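Long-range contact in decapping nuclease RAI1 (PDB 5BUD), which hydrolyses NAD caps and other 5'-end structures of RNA, using a divalent metal, and stabilises and stimulates the exoribonuclease RAT1: residues 78-89 against 378-387. Numbering follows the deposited sequence.
Sequences FNSLLKAIIKYE and LLTPEFTEWR
F383 pushes its ring between L82, I85, I86 and E89, a knob set in a hole on helix 78-89. From its root outward, CB meets the end methyls of I86 and L82, each CD1 at 3.9 Å. With CG anti to the backbone N (chi1 178°), the ring is sent into the other helix: CD1 has I86 CG1 at its edge, CE1 reaches I85 CG2, and one face takes L82 CD2 over its centre, a CH-pi contact 3.8 Å from the centroid and almost on the ring normal. R387 CG lies over the opposite face, toward the rim, and the guanidinium turns a face to the ring's CZ, with NH2 at the ring edge.

That guanidinium meets E89 side-on. R387 NE gives OE1 a fairly straight bond of 2.9 Å on the syn lone pair, while NH2 reaches OE2 from a more tilted position. OE1 is gripped a second time, on its anti side, by W386 NE1 at 2.8 Å, with the oxygen lying in the plane of the indole. OE2 also accepts from the backbone N of I96, and together these bonds fix the carboxylate's rotation. R387 NH1 also pairs with D129, so the arginine's charge is probably divided between two carboxylates. I86 CG2 lies over one face of the same indole.

In this PD-(D/E)XK nuclease of the DXO family the two helices, the second close to the C-terminus, run roughly parallel, 30° apart with axes 9.5 Å from each other, well away from the manganese site; F133 of strand 131-136 touches both L82 and F383.

At the N-terminal end T380 caps helix 381-387 through a weak bond from F383 N to OG1. A water joins that OG1, at 2.7 Å, to the carbonyl O of N79. Beyond it L378 CD2 sits over the F78 ring, 3.7 Å from its centroid.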
ATOM      1  N   PHE A  78       9.518   4.846   8.834  1.00 26.18           N
ATOM      2  CA  PHE A  78       9.025   4.728  10.207  1.00 25.44           C
ATOM      3  C   PHE A  78       9.244   5.949  11.080  1.00 25.45           C
ATOM      4  O   PHE A  78       8.418   6.238  11.968  1.00 25.64           O
ATOM      5  CB  PHE A  78       9.533   3.454  10.892  1.00 26.68           C
ATOM      6  CG  PHE A  78       8.442   2.471  11.211  1.00 25.64           C
ATOM      7  CD1 PHE A  78       7.588   2.700  12.271  1.00 25.54           C
ATOM      8  CD2 PHE A  78       8.261   1.340  10.460  1.00 26.81           C
ATOM      9  CE1 PHE A  78       6.565   1.813  12.573  1.00 25.94           C
ATOM     10  CE2 PHE A  78       7.255   0.434  10.768  1.00 24.38           C
ATOM     11  CZ  PHE A  78       6.408   0.679  11.816  1.00 25.26           C
ATOM     12  N   ASN A  79      10.352   6.657  10.875  1.00 27.72           N
ATOM     13  CA  ASN A  79      10.602   7.915  11.623  1.00 29.24           C
ATOM     14  C   ASN A  79       9.404   8.822  11.574  1.00 26.55           C
ATOM     15  O   ASN A  79       8.877   9.231  12.614  1.00 28.53           O
ATOM     16  CB  ASN A  79      11.808   8.658  11.055  1.00 34.75           C
ATOM     17  CG  ASN A  79      12.260   9.801  11.940  1.00 43.30           C
ATOM     18  OD1 ASN A  79      11.710  10.904  11.880  1.00 48.50           O
ATOM     19  ND2 ASN A  79      13.278   9.552  12.765  1.00 47.82           N
ATOM     20  N   SER A  80       8.958   9.136  10.364  1.00 25.99           N
ATOM     21  CA  SER A  80       7.849  10.063  10.182  1.00 26.69           C
ATOM     22  C   SER A  80       6.540   9.487  10.696  1.00 25.81           C
ATOM     23  O   SER A  80       5.752  10.205  11.296  1.00 26.28           O
ATOM     24  CB  SER A  80       7.739  10.552   8.727  1.00 27.48           C
ATOM     25  OG  SER A  80       7.424   9.511   7.815  1.00 29.53           O
ATOM     26  N   LEU A  81       6.329   8.183  10.544  1.00 26.01           N
ATOM     27  CA  LEU A  81       5.108   7.594  11.046  1.00 23.84           C
ATOM     28  C   LEU A  81       5.087   7.697  12.570  1.00 24.97           C
ATOM     29  O   LEU A  81       4.086   8.065  13.145  1.00 25.94           O
ATOM     30  CB  LEU A  81       4.971   6.134  10.593  1.00 22.84           C
ATOM     31  CG  LEU A  81       3.815   5.312  11.209  1.00 23.34           C
ATOM     32  CD1 LEU A  81       2.450   5.956  10.993  1.00 23.34           C
ATOM     33  CD2 LEU A  81       3.825   3.895  10.646  1.00 21.88           C
ATOM     34  N   LEU A  82       6.201   7.386  13.233  1.00 25.32           N
ATOM     35  CA  LEU A  82       6.236   7.498  14.710  1.00 26.06           C
ATOM     36  C   LEU A  82       6.024   8.924  15.190  1.00 25.54           C
ATOM     37  O   LEU A  82       5.408   9.133  16.240  1.00 25.86           O
ATOM     38  CB  LEU A  82       7.536   6.937  15.307  1.00 25.21           C
ATOM     39  CG  LEU A  82       7.737   5.435  15.100  1.00 26.47           C
ATOM     40  CD1 LEU A  82       9.092   5.031  15.642  1.00 26.25           C
ATOM     41  CD2 LEU A  82       6.595   4.559  15.667  1.00 24.70           C
ATOM     42  N   LYS A  83       6.515   9.888  14.421  1.00 26.98           N
ATOM     43  CA  LYS A  83       6.397  11.305  14.798  1.00 29.75           C
ATOM     44  C   LYS A  83       4.948  11.724  14.717  1.00 30.06           C
ATOM     45  O   LYS A  83       4.431  12.461  15.597  1.00 27.51           O
ATOM     46  CB  LYS A  83       7.289  12.170  13.924  1.00 31.46           C
ATOM     47  CG  LYS A  83       7.149  13.662  14.157  1.00 38.41           C
ATOM     48  CD  LYS A  83       8.489  14.358  14.326  1.00 43.41           C
ATOM     49  CE  LYS A  83       8.333  15.853  14.563  1.00 44.79           C
ATOM     50  NZ  LYS A  83       8.564  16.573  13.295  1.00 45.43           N
ATOM     51  N   ALA A  84       4.277  11.237  13.666  1.00 29.66           N
ATOM     52  CA  ALA A  84       2.841  11.430  13.507  1.00 28.34           C
ATOM     53  C   ALA A  84       2.099  10.773  14.646  1.00 27.04           C
ATOM     54  O   ALA A  84       1.197  11.376  15.212  1.00 27.92           O
ATOM     55  CB  ALA A  84       2.374  10.861  12.162  1.00 29.35           C
ATOM     56  N   ILE A  85       2.481   9.544  14.996  1.00 26.21           N
ATOM     57  CA  ILE A  85       1.871   8.825  16.143  1.00 27.24           C
ATOM     58  C   ILE A  85       2.053   9.580  17.494  1.00 29.13           C
ATOM     59  O   ILE A  85       1.114   9.677  18.274  1.00 27.21           O
ATOM     60  CB  ILE A  85       2.407   7.377  16.235  1.00 26.95           C
ATOM     61  CG1 ILE A  85       1.768   6.507  15.119  1.00 25.86           C
ATOM     62  CG2 ILE A  85       2.116   6.761  17.586  1.00 27.08           C
ATOM     63  CD1 ILE A  85       2.339   5.104  14.970  1.00 24.72           C
ATOM     64  N   ILE A  86       3.247  10.125  17.752  1.00 29.41           N
ATOM     65  CA  ILE A  86       3.490  10.911  18.996  1.00 30.35           C
ATOM     66  C   ILE A  86       2.541  12.124  19.050  1.00 28.79           C
ATOM     67  O   ILE A  86       1.891  12.361  20.051  1.00 27.20           O
ATOM     68  CB  ILE A  86       4.962  11.396  19.106  1.00 31.65           C
ATOM     69  CG1 ILE A  86       5.912  10.197  19.267  1.00 31.89           C
ATOM     70  CG2 ILE A  86       5.121  12.361  20.288  1.00 32.70           C
ATOM     71  CD1 ILE A  86       7.351  10.487  18.863  1.00 33.44           C
ATOM     72  N   LYS A  87       2.424  12.850  17.947  1.00 30.30           N
ATOM     73  CA  LYS A  87       1.469  13.962  17.867  1.00 31.16           C
ATOM     74  C   LYS A  87       0.042  13.556  18.217  1.00 32.57           C
ATOM     75  O   LYS A  87      -0.628  14.230  19.031  1.00 31.23           O
ATOM     76  CB  LYS A  87       1.502  14.588  16.488  1.00 32.74           C
ATOM     77  CG  LYS A  87       0.692  15.865  16.376  1.00 36.28           C
ATOM     78  CD  LYS A  87       1.038  16.623  15.098  1.00 40.48           C
ATOM     79  CE  LYS A  87       0.180  17.869  14.941  1.00 42.54           C
ATOM     80  NZ  LYS A  87      -1.261  17.511  14.950  1.00 46.26           N
ATOM     81  N   TYR A  88      -0.432  12.452  17.619  1.00 30.12           N
ATOM     82  CA  TYR A  88      -1.794  11.988  17.854  1.00 27.69           C
ATOM     83  C   TYR A  88      -1.965  11.533  19.273  1.00 28.82           C
ATOM     84  O   TYR A  88      -2.933  11.883  19.932  1.00 28.93           O
ATOM     85  CB  TYR A  88      -2.144  10.825  16.896  1.00 29.79           C
ATOM     86  CG  TYR A  88      -3.538  10.226  17.086  1.00 30.23           C
ATOM     87  CD1 TYR A  88      -4.686  10.926  16.703  1.00 31.94           C
ATOM     88  CD2 TYR A  88      -3.700   8.947  17.605  1.00 32.07           C
ATOM     89  CE1 TYR A  88      -5.957  10.374  16.870  1.00 31.16           C
ATOM     90  CE2 TYR A  88      -4.960   8.382  17.769  1.00 32.38           C
ATOM     91  CZ  TYR A  88      -6.080   9.098  17.409  1.00 32.84           C
ATOM     92  OH  TYR A  88      -7.310   8.514  17.577  1.00 33.86           O
ATOM     93  N   GLU A  89      -1.047  10.700  19.745  1.00 28.81           N
ATOM     94  CA  GLU A  89      -1.173  10.130  21.066  1.00 29.84           C
ATOM     95  C   GLU A  89      -1.045  11.212  22.155  1.00 31.27           C
ATOM     96  O   GLU A  89      -1.614  11.066  23.219  1.00 31.93           O
ATOM     97  CB  GLU A  89      -0.134   9.026  21.271  1.00 30.98           C
ATOM     98  CG  GLU A  89      -0.330   7.781  20.387  1.00 31.22           C
ATOM     99  CD  GLU A  89       0.679   6.664  20.677  1.00 29.63           C
ATOM    100  OE1 GLU A  89       1.782   6.945  21.233  1.00 27.57           O
ATOM    101  OE2 GLU A  89       0.358   5.482  20.372  1.00 25.81           O
ATOM    102  N   LEU A 378      14.156   1.785  13.044  1.00 30.30           N
ATOM    103  CA  LEU A 378      12.712   1.646  13.170  1.00 26.49           C
ATOM    104  C   LEU A 378      12.266   2.575  14.288  1.00 25.87           C
ATOM    105  O   LEU A 378      11.705   3.646  14.031  1.00 24.84           O
ATOM    106  CB  LEU A 378      12.296   0.198  13.417  1.00 27.27           C
ATOM    107  CG  LEU A 378      10.808  -0.131  13.158  1.00 28.85           C
ATOM    108  CD1 LEU A 378      10.533  -1.630  13.240  1.00 28.84           C
ATOM    109  CD2 LEU A 378       9.887   0.604  14.098  1.00 29.38           C
ATOM    110  N   LEU A 379      12.567   2.200  15.530  1.00 25.19           N
ATOM    111  CA  LEU A 379      12.253   3.037  16.687  1.00 24.49           C
ATOM    112  C   LEU A 379      13.171   4.245  16.724  1.00 27.80           C
ATOM    113  O   LEU A 379      14.326   4.177  16.282  1.00 28.10           O
ATOM    114  CB  LEU A 379      12.412   2.241  17.966  1.00 27.34           C
ATOM    115  CG  LEU A 379      11.477   1.027  18.080  1.00 27.45           C
ATOM    116  CD1 LEU A 379      11.721   0.330  19.403  1.00 29.53           C
ATOM    117  CD2 LEU A 379      10.036   1.497  17.957  1.00 27.57           C
ATOM    118  N   THR A 380      12.635   5.361  17.196  1.00 26.36           N
ATOM    119  CA  THR A 380      13.404   6.562  17.383  1.00 27.07           C
ATOM    120  C   THR A 380      13.421   6.937  18.854  1.00 26.64           C
ATOM    121  O   THR A 380      12.514   6.531  19.621  1.00 24.20           O
ATOM    122  CB  THR A 380      12.826   7.721  16.578  1.00 27.78           C
ATOM    123  OG1 THR A 380      11.512   8.034  17.068  1.00 28.31           O
ATOM    124  CG2 THR A 380      12.781   7.354  15.085  1.00 28.26           C
ATOM    125  N   PRO A 381      14.438   7.741  19.258  1.00 28.37           N
ATOM    126  CA  PRO A 381      14.533   8.096  20.677  1.00 26.91           C
ATOM    127  C   PRO A 381      13.395   8.993  21.149  1.00 26.21           C
ATOM    128  O   PRO A 381      12.972   8.875  22.311  1.00 27.68           O
ATOM    129  CB  PRO A 381      15.916   8.763  20.793  1.00 28.74           C
ATOM    130  CG  PRO A 381      16.280   9.174  19.392  1.00 28.76           C
ATOM    131  CD  PRO A 381      15.650   8.137  18.507  1.00 27.26           C
ATOM    132  N   GLU A 382      12.860   9.829  20.261  1.00 26.73           N
ATOM    133  CA  GLU A 382      11.698  10.655  20.573  1.00 27.04           C
ATOM    134  C   GLU A 382      10.492   9.770  20.882  1.00 27.60           C
ATOM    135  O   GLU A 382       9.732  10.054  21.811  1.00 25.94           O
ATOM    136  CB  GLU A 382      11.330  11.599  19.420  1.00 30.54           C
ATOM    137  CG  GLU A 382      12.356  12.697  19.120  1.00 32.56           C
ATOM    138  CD  GLU A 382      13.371  12.324  18.033  1.00 32.57           C
ATOM    139  OE1 GLU A 382      13.819  13.258  17.345  1.00 34.63           O
ATOM    140  OE2 GLU A 382      13.730  11.129  17.857  1.00 29.93           O
ATOM    141  N   PHE A 383      10.320   8.700  20.109  1.00 25.79           N
ATOM    142  CA  PHE A 383       9.152   7.823  20.309  1.00 25.05           C
ATOM    143  C   PHE A 383       9.250   6.976  21.550  1.00 27.45           C
ATOM    144  O   PHE A 383       8.276   6.888  22.305  1.00 29.77           O
ATOM    145  CB  PHE A 383       8.913   6.917  19.089  1.00 25.03           C
ATOM    146  CG  PHE A 383       7.741   5.964  19.254  1.00 22.65           C
ATOM    147  CD1 PHE A 383       6.439   6.448  19.307  1.00 25.13           C
ATOM    148  CD2 PHE A 383       7.937   4.600  19.364  1.00 24.10           C
ATOM    149  CE1 PHE A 383       5.354   5.588  19.458  1.00 23.65           C
ATOM    150  CE2 PHE A 383       6.859   3.733  19.513  1.00 23.01           C
ATOM    151  CZ  PHE A 383       5.574   4.229  19.558  1.00 23.11           C
ATOM    152  N   THR A 384      10.411   6.348  21.776  1.00 28.60           N
ATOM    153  CA  THR A 384      10.626   5.554  22.993  1.00 30.05           C
ATOM    154  C   THR A 384      10.419   6.410  24.267  1.00 29.56           C
ATOM    155  O   THR A 384       9.730   5.986  25.211  1.00 28.81           O
ATOM    156  CB  THR A 384      11.996   4.827  22.986  1.00 30.47           C
ATOM    157  OG1 THR A 384      13.078   5.772  22.911  1.00 32.05           O
ATOM    158  CG2 THR A 384      12.103   3.876  21.778  1.00 29.45           C
ATOM    159  N   GLU A 385      10.970   7.622  24.264  1.00 29.48           N
ATOM    160  CA  GLU A 385      10.794   8.542  25.402  1.00 29.80           C
ATOM    161  C   GLU A 385       9.336   8.884  25.601  1.00 29.28           C
ATOM    162  O   GLU A 385       8.835   8.837  26.725  1.00 25.31           O
ATOM    163  CB  GLU A 385      11.563   9.843  25.202  1.00 32.21           C
ATOM    164  CG  GLU A 385      11.511  10.731  26.421  1.00 34.89           C
ATOM    165  CD  GLU A 385      12.224  12.055  26.243  1.00 36.97           C
ATOM    166  OE1 GLU A 385      13.218  12.131  25.497  1.00 37.84           O
ATOM    167  OE2 GLU A 385      11.776  13.020  26.879  1.00 40.62           O
ATOM    168  N   TRP A 386       8.652   9.248  24.511  1.00 28.30           N
ATOM    169  CA  TRP A 386       7.217   9.507  24.611  1.00 30.45           C
ATOM    170  C   TRP A 386       6.504   8.333  25.283  1.00 28.88           C
ATOM    171  O   TRP A 386       5.748   8.530  26.232  1.00 30.15           O
ATOM    172  CB  TRP A 386       6.581   9.821  23.252  1.00 31.93           C
ATOM    173  CG  TRP A 386       5.081   9.625  23.269  1.00 32.67           C
ATOM    174  CD1 TRP A 386       4.363   8.654  22.605  1.00 33.78           C
ATOM    175  CD2 TRP A 386       4.119  10.381  24.030  1.00 34.19           C
ATOM    176  NE1 TRP A 386       3.014   8.768  22.904  1.00 33.74           N
ATOM    177  CE2 TRP A 386       2.836   9.816  23.768  1.00 33.82           C
ATOM    178  CE3 TRP A 386       4.209  11.472  24.904  1.00 32.72           C
ATOM    179  CZ2 TRP A 386       1.670  10.320  24.334  1.00 32.67           C
ATOM    180  CZ3 TRP A 386       3.037  11.963  25.481  1.00 32.37           C
ATOM    181  CH2 TRP A 386       1.787  11.386  25.189  1.00 34.29           C
ATOM    182  N   ARG A 387       6.731   7.116  24.807  1.00 28.74           N
ATOM    183  CA  ARG A 387       5.997   5.969  25.372  1.00 29.21           C
ATOM    184  C   ARG A 387       6.357   5.633  26.846  1.00 31.88           C
ATOM    185  O   ARG A 387       5.481   5.225  27.657  1.00 28.85           O
ATOM    186  CB  ARG A 387       6.141   4.720  24.496  1.00 29.18           C
ATOM    187  CG  ARG A 387       5.407   4.810  23.154  1.00 28.65           C
ATOM    188  CD  ARG A 387       3.890   4.835  23.349  1.00 28.76           C
ATOM    189  NE  ARG A 387       3.157   4.578  22.115  1.00 27.40           N
ATOM    190  CZ  ARG A 387       2.916   3.369  21.606  1.00 26.96           C
ATOM    191  NH1 ARG A 387       3.370   2.282  22.200  1.00 25.35           N
ATOM    192  NH2 ARG A 387       2.237   3.260  20.465  1.00 27.62           N
TER
HETATM  193  O   HOH W   1       9.995   9.629  15.553  1.00 29.34           O